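Local coordinates for D-isomer specific 2-hydroxyacid dehydrogenase family protein (Desulfovibrio vulgaris, PDB 5TX7) that probably catalyses the NAD-dependent oxidation or reduction of a D-2-hydroxyacid and 2-oxoacid pair, its exact substrate being unassigned, at residues A[152-157]-A[203-208]; A[233-238]-A[261-266]. One frame throughout, in Å; residues are numbered along the deposited sequence.

Contact 1: A[152-157]-A[203-208]; sequences GIVGFG and DVVSLH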
loop_
_atom_site.group_PDB
_atom_site.type_symbol
_atom_site.label_atom_id
_atom_site.label_comp_id
_atom_site.label_asym_id
_atom_site.label_seq_id
_atom_site.Cartn_x
_atom_site.Cartn_y
_atom_site.Cartn_z
ATOM N N GLY A 152 3.126 -6.755 -15.236
ATOM C CA GLY A 152 3.672 -6.372 -16.531
ATOM C C GLY A 152 4.058 -4.916 -16.455
ATOM O O GLY A 152 3.229 -4.072 -16.118
ATOM N N ILE A 153 5.316 -4.623 -16.754
ATOM C CA ILE A 153 5.891 -3.290 -16.571
ATOM C C ILE A 153 6.269 -2.746 -17.945
ATOM O O ILE A 153 7.179 -3.260 -18.585
ATOM C CB ILE A 153 7.115 -3.367 -15.626
ATOM C CG1 ILE A 153 6.661 -3.872 -14.257
ATOM C CG2 ILE A 153 7.821 -2.027 -15.501
ATOM C CD1 ILE A 153 7.786 -4.148 -13.287
ATOM N N VAL A 154 5.547 -1.723 -18.386
ATOM C CA VAL A 154 5.752 -1.091 -19.684
ATOM C C VAL A 154 6.756 0.033 -19.505
ATOM O O VAL A 154 6.413 1.110 -19.040
ATOM C CB VAL A 154 4.407 -0.548 -20.253
ATOM C CG1 VAL A 154 4.599 0.116 -21.608
ATOM C CG2 VAL A 154 3.390 -1.676 -20.374
ATOM N N GLY A 155 8.007 -0.233 -19.870
ATOM C CA GLY A 155 9.116 0.732 -19.693
ATOM C C GLY A 155 9.919 0.317 -18.474
ATOM O O GLY A 155 9.348 0.131 -17.407
ATOM N N PHE A 156 11.233 0.134 -18.633
ATOM C CA PHE A 156 12.058 -0.490 -17.588
ATOM C C PHE A 156 13.287 0.357 -17.272
ATOM O O PHE A 156 14.412 -0.147 -17.154
ATOM C CB PHE A 156 12.423 -1.929 -18.001
ATOM C CG PHE A 156 12.592 -2.894 -16.846
ATOM C CD1 PHE A 156 11.650 -2.955 -15.806
ATOM C CD2 PHE A 156 13.666 -3.792 -16.823
ATOM C CE1 PHE A 156 11.808 -3.855 -14.765
ATOM C CE2 PHE A 156 13.810 -4.699 -15.797
ATOM C CZ PHE A 156 12.886 -4.730 -14.757
ATOM N N GLY A 157 13.053 1.658 -17.104
ATOM C CA GLY A 157 14.017 2.563 -16.477
ATOM C C GLY A 157 14.003 2.365 -14.968
ATOM O O GLY A 157 13.515 1.350 -14.472
ATOM N N ASP A 203 -1.543 -9.807 -15.240
ATOM C CA ASP A 203 -2.711 -9.537 -14.403
ATOM C C ASP A 203 -2.766 -8.093 -13.914
ATOM O O ASP A 203 -3.841 -7.605 -13.608
ATOM C CB ASP A 203 -2.718 -10.468 -13.188
ATOM C CG ASP A 203 -2.799 -11.913 -13.578
ATOM O OD1 ASP A 203 -3.776 -12.283 -14.246
ATOM O OD2 ASP A 203 -1.858 -12.687 -13.255
ATOM N N VAL A 204 -1.606 -7.458 -13.776
ATOM C CA VAL A 204 -1.500 -6.049 -13.449
ATOM C C VAL A 204 -0.527 -5.441 -14.429
ATOM O O VAL A 204 0.570 -5.947 -14.590
ATOM C CB VAL A 204 -0.925 -5.814 -12.037
ATOM C CG1 VAL A 204 -0.868 -4.313 -11.723
ATOM C CG2 VAL A 204 -1.729 -6.568 -10.996
ATOM N N VAL A 205 -0.917 -4.335 -15.048
ATOM C CA VAL A 205 -0.057 -3.603 -15.948
ATOM C C VAL A 205 0.218 -2.243 -15.342
ATOM O O VAL A 205 -0.729 -1.536 -15.038
ATOM C CB VAL A 205 -0.746 -3.375 -17.313
ATOM C CG1 VAL A 205 0.072 -2.416 -18.176
ATOM C CG2 VAL A 205 -0.869 -4.686 -18.047
ATOM N N SER A 206 1.498 -1.866 -15.230
ATOM C CA SER A 206 1.886 -0.535 -14.811
ATOM C C SER A 206 2.734 0.181 -15.860
ATOM O O SER A 206 3.698 -0.388 -16.365
ATOM C CB SER A 206 2.665 -0.610 -13.512
ATOM O OG SER A 206 2.855 0.705 -12.979
ATOM N N LEU A 207 2.410 1.449 -16.145
ATOM C CA LEU A 207 3.067 2.221 -17.210
ATOM C C LEU A 207 4.201 3.090 -16.692
ATOM O O LEU A 207 4.027 3.850 -15.734
ATOM C CB LEU A 207 2.044 3.103 -17.929
ATOM C CG LEU A 207 0.821 2.386 -18.528
ATOM C CD1 LEU A 207 0.020 3.372 -19.373
ATOM C CD2 LEU A 207 1.180 1.154 -19.354
ATOM N N HIS A 208 5.367 2.976 -17.332
ATOM C CA HIS A 208 6.592 3.666 -16.902
ATOM C C HIS A 208 7.465 4.114 -18.075
ATOM O O HIS A 208 8.696 4.071 -17.997
ATOM C CB HIS A 208 7.393 2.753 -15.967
ATOM C CG HIS A 208 6.644 2.383 -14.738
ATOM N ND1 HIS A 208 6.494 3.260 -13.689
ATOM C CD2 HIS A 208 5.917 1.287 -14.424
ATOM C CE1 HIS A 208 5.747 2.706 -12.756
ATOM N NE2 HIS A 208 5.382 1.505 -13.180
#

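Contact 2: A[233-238]-A[261-266]; sequences LINTAR and LDVLSQ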
loop_
_atom_site.group_PDB
_atom_site.type_symbol
_atom_site.label_atom_id
_atom_site.label_comp_id
_atom_site.label_asym_id
_atom_site.label_seq_id
_atom_site.Cartn_x
_atom_site.Cartn_y
_atom_site.Cartn_z
ATOM N N LEU A 233 -5.065 -2.021 -14.241
ATOM C CA LEU A 233 -4.195 -1.051 -14.937
ATOM C C LEU A 233 -3.785 0.092 -14.003
ATOM O O LEU A 233 -4.620 0.653 -13.293
ATOM C CB LEU A 233 -4.941 -0.466 -16.135
ATOM C CG LEU A 233 -4.187 0.578 -16.965
ATOM C CD1 LEU A 233 -2.941 -0.009 -17.613
ATOM C CD2 LEU A 233 -5.115 1.186 -17.987
ATOM N N ILE A 234 -2.501 0.438 -14.002
ATOM C CA ILE A 234 -1.980 1.538 -13.182
ATOM C C ILE A 234 -1.216 2.463 -14.102
ATOM O O ILE A 234 -0.392 1.998 -14.905
ATOM C CB ILE A 234 -0.997 1.054 -12.084
ATOM C CG1 ILE A 234 -1.599 -0.078 -11.227
ATOM C CG2 ILE A 234 -0.593 2.216 -11.182
ATOM C CD1 ILE A 234 -2.785 0.328 -10.355
ATOM N N ASN A 235 -1.456 3.763 -13.974
ATOM C CA ASN A 235 -0.761 4.758 -14.781
ATOM C C ASN A 235 -0.344 5.959 -13.934
ATOM O O ASN A 235 -1.169 6.821 -13.603
ATOM C CB ASN A 235 -1.650 5.225 -15.907
ATOM C CG ASN A 235 -0.950 6.186 -16.855
ATOM O OD1 ASN A 235 0.255 6.146 -17.017
ATOM N ND2 ASN A 235 -1.723 7.033 -17.516
ATOM N N THR A 236 0.939 5.990 -13.587
ATOM C CA THR A 236 1.561 7.129 -12.930
ATOM C C THR A 236 2.506 7.873 -13.900
ATOM O O THR A 236 3.281 8.734 -13.466
ATOM C CB THR A 236 2.411 6.656 -11.740
ATOM O OG1 THR A 236 3.381 5.719 -12.210
ATOM C CG2 THR A 236 1.557 5.974 -10.692
ATOM N N ALA A 237 2.433 7.550 -15.199
ATOM C CA ALA A 237 3.317 8.095 -16.206
ATOM C C ALA A 237 2.694 9.327 -16.928
ATOM O O ALA A 237 2.880 10.446 -16.485
ATOM C CB ALA A 237 3.683 6.995 -17.185
ATOM N N ARG A 238 1.977 9.114 -18.033
ATOM C CA ARG A 238 1.429 10.207 -18.853
ATOM C C ARG A 238 0.022 9.842 -19.318
ATOM O O ARG A 238 -0.211 8.730 -19.787
ATOM C CB ARG A 238 2.309 10.472 -20.077
ATOM C CG ARG A 238 3.756 10.883 -19.783
ATOM C CD ARG A 238 3.881 12.222 -19.074
ATOM N NE ARG A 238 3.150 13.278 -19.768
ATOM C CZ ARG A 238 3.566 13.922 -20.864
ATOM N NH1 ARG A 238 4.745 13.652 -21.436
ATOM N NH2 ARG A 238 2.787 14.865 -21.394
ATOM N N LEU A 261 -5.096 5.738 -11.458
ATOM C CA LEU A 261 -4.585 6.749 -12.378
ATOM C C LEU A 261 -4.154 7.984 -11.609
ATOM O O LEU A 261 -4.938 8.559 -10.874
ATOM C CB LEU A 261 -5.664 7.114 -13.391
ATOM C CG LEU A 261 -6.344 5.938 -14.092
ATOM C CD1 LEU A 261 -7.472 6.474 -14.963
ATOM C CD2 LEU A 261 -5.372 5.125 -14.925
ATOM N N ASP A 262 -2.889 8.363 -11.751
ATOM C CA ASP A 262 -2.399 9.593 -11.174
ATOM C C ASP A 262 -2.316 10.749 -12.209
ATOM O O ASP A 262 -2.038 11.902 -11.873
ATOM C CB ASP A 262 -1.050 9.356 -10.541
ATOM C CG ASP A 262 -0.645 10.490 -9.635
ATOM O OD1 ASP A 262 -1.442 10.864 -8.726
ATOM O OD2 ASP A 262 0.460 11.036 -9.881
ATOM N N VAL A 263 -2.581 10.432 -13.467
ATOM C CA VAL A 263 -2.539 11.395 -14.533
ATOM C C VAL A 263 -3.719 11.135 -15.450
ATOM O O VAL A 263 -4.267 10.024 -15.464
ATOM C CB VAL A 263 -1.214 11.305 -15.298
ATOM C CG1 VAL A 263 -0.041 11.639 -14.385
ATOM C CG2 VAL A 263 -1.045 9.916 -15.904
ATOM N N LEU A 264 -4.094 12.179 -16.179
ATOM C CA LEU A 264 -5.175 12.164 -17.174
ATOM C C LEU A 264 -4.773 13.064 -18.366
ATOM O O LEU A 264 -3.879 13.900 -18.253
ATOM C CB LEU A 264 -6.484 12.645 -16.565
ATOM C CG LEU A 264 -7.069 11.869 -15.386
ATOM C CD1 LEU A 264 -8.314 12.628 -14.860
ATOM C CD2 LEU A 264 -7.475 10.464 -15.796
ATOM N N SER A 265 -5.405 12.855 -19.513
ATOM C CA SER A 265 -5.081 13.612 -20.724
ATOM C C SER A 265 -5.443 15.087 -20.599
ATOM O O SER A 265 -4.737 15.921 -21.172
ATOM C CB SER A 265 -5.752 12.992 -21.942
ATOM O OG SER A 265 -5.267 11.666 -22.120
ATOM N N GLN A 266 -6.522 15.390 -19.866
ATOM C CA GLN A 266 -6.828 16.775 -19.448
ATOM C C GLN A 266 -6.785 16.889 -17.928
ATOM O O GLN A 266 -7.549 16.230 -17.227
ATOM C CB GLN A 266 -8.188 17.289 -19.983
ATOM C CG GLN A 266 -9.425 16.486 -19.592
ATOM C CD GLN A 266 -10.749 17.193 -19.954
ATOM O OE1 GLN A 266 -10.783 18.392 -20.294
ATOM N NE2 GLN A 266 -11.848 16.436 -19.878
HETATM O O HOH W 1 -4.458 7.866 -17.117
HETATM O O HOH W 2 2.379 11.210 -12.022
#

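Contact 1: A[152-157]-A[203-208]
Gly-152 and Val-154 bond to residues 204-208 in a parallel ladder of four backbone hydrogen bonds. Gly-152 N gives a nearly straight bond to Val-204 O (2.8 Å, 179° at the hydrogen), and Ser-206 N returns one to Gly-152 O at 2.9 Å. Next, Val-154 N reaches Ser-206 O at 3.0 Å. The last bond, His-208 N to Val-154 O, is the most bent at 145°, where both strands end. The segment axes run 4.9 Å apart and diverge by 19°. Strand 150-154 followed by Gly-155 and Gly-157, the latter at the N-cap position of helix 158-169, fits the glycine-rich turn of a Rossmann fold, which in this family probably receives NAD. On one face, Val-154 CG2 sits 3.7 Å from Leu-207 CD2, the two side chains running alongside each other in the same direction, and also touches Val-205 CG1. Ile-153 and Ser-206 point to the other face, and the His-208 ring, from just beyond the strand end, comes alongside them. There Ile-153 CG2 meets His-208 CD2 at 4.0 Å, while His-208 NE2 and Ser-206 OG share a hydrogen bond of 2.7 Å that limits rotation of the imidazole. Helix 195-201 packs on Val-154 and Val-205.

Contact 2: A[233-238]-A[261-266]
Asn-235 and Leu-261 form a single parallel bridge, CA to CA 4.9 Å, and Asp-262 N closes it with a hydrogen bond to Asn-235 O (3.0 Å, 169° at the hydrogen). Beyond this bond both chains leave regular strand geometry, and side chains carry the contact. Asn-235 CG stands anti to the backbone N (chi1 -176°), which carries the amide toward the backbone of residues 237-238. Its OD1 accepts from Ala-237 N at 3.2 Å, an Asx turn, although this donor lies well above the amide plane. ND2 gives one bond to Arg-238 O at 3.2 Å, almost within the Asn-235 amide plane, and another to a water that in turn donates to Val-263 O. Three partners thus fix the rotation of the amide. Against it comes Val-263, whose side chain lies roughly perpendicular to that of Asn-235; CG2 approaches ND2 to 3.4 Å and Arg-238 C to 3.6 Å, while CG1 faces Ala-237 O. On the strand side, Leu-261 CD2 packs on Asn-235 CB at 3.9 Å. The Asp-262 carboxylate finds its direct protein partners outside the two segments: OD1 bonds to Thr-284 OG1 and Leu-287 N, OD2 to Ala-288 N, and a second water lies between OD2 and Thr-236 O. Leu-264 packs on Trp-130 of the second subunit. Strands 231-235 and 256-261 thus end together in loops at the C-terminal edge of a parallel sheet, the edge at which a Rossmann-type dinucleotide-binding domain characteristically places its cofactor-binding loops.

From the N terminus, the chain first passes through the five-stranded sheet that begins in the chain with strand 3-6, then enters the seven-stranded parallel sheet at strand 150-154. Contact 1 closes a loop of 45 residues holding strands 173-177 and 190-192 and two helices. Contact 2 opens only after it, closing a shorter loop of 22 residues around helix 244-253, so the two stand in series, neither nested nor crossed. They meet because strands 204-207 and 231-235 are neighbours: Val-205 O lies 2.8 Å from Ile-234 N, and Leu-207 N 3.1 Å from Ile-234 O, both probable hydrogen bonds. With those bonds between them, they link four strands adjacent in the sheet: 150-154, 204-207, 231-235 and 256-261.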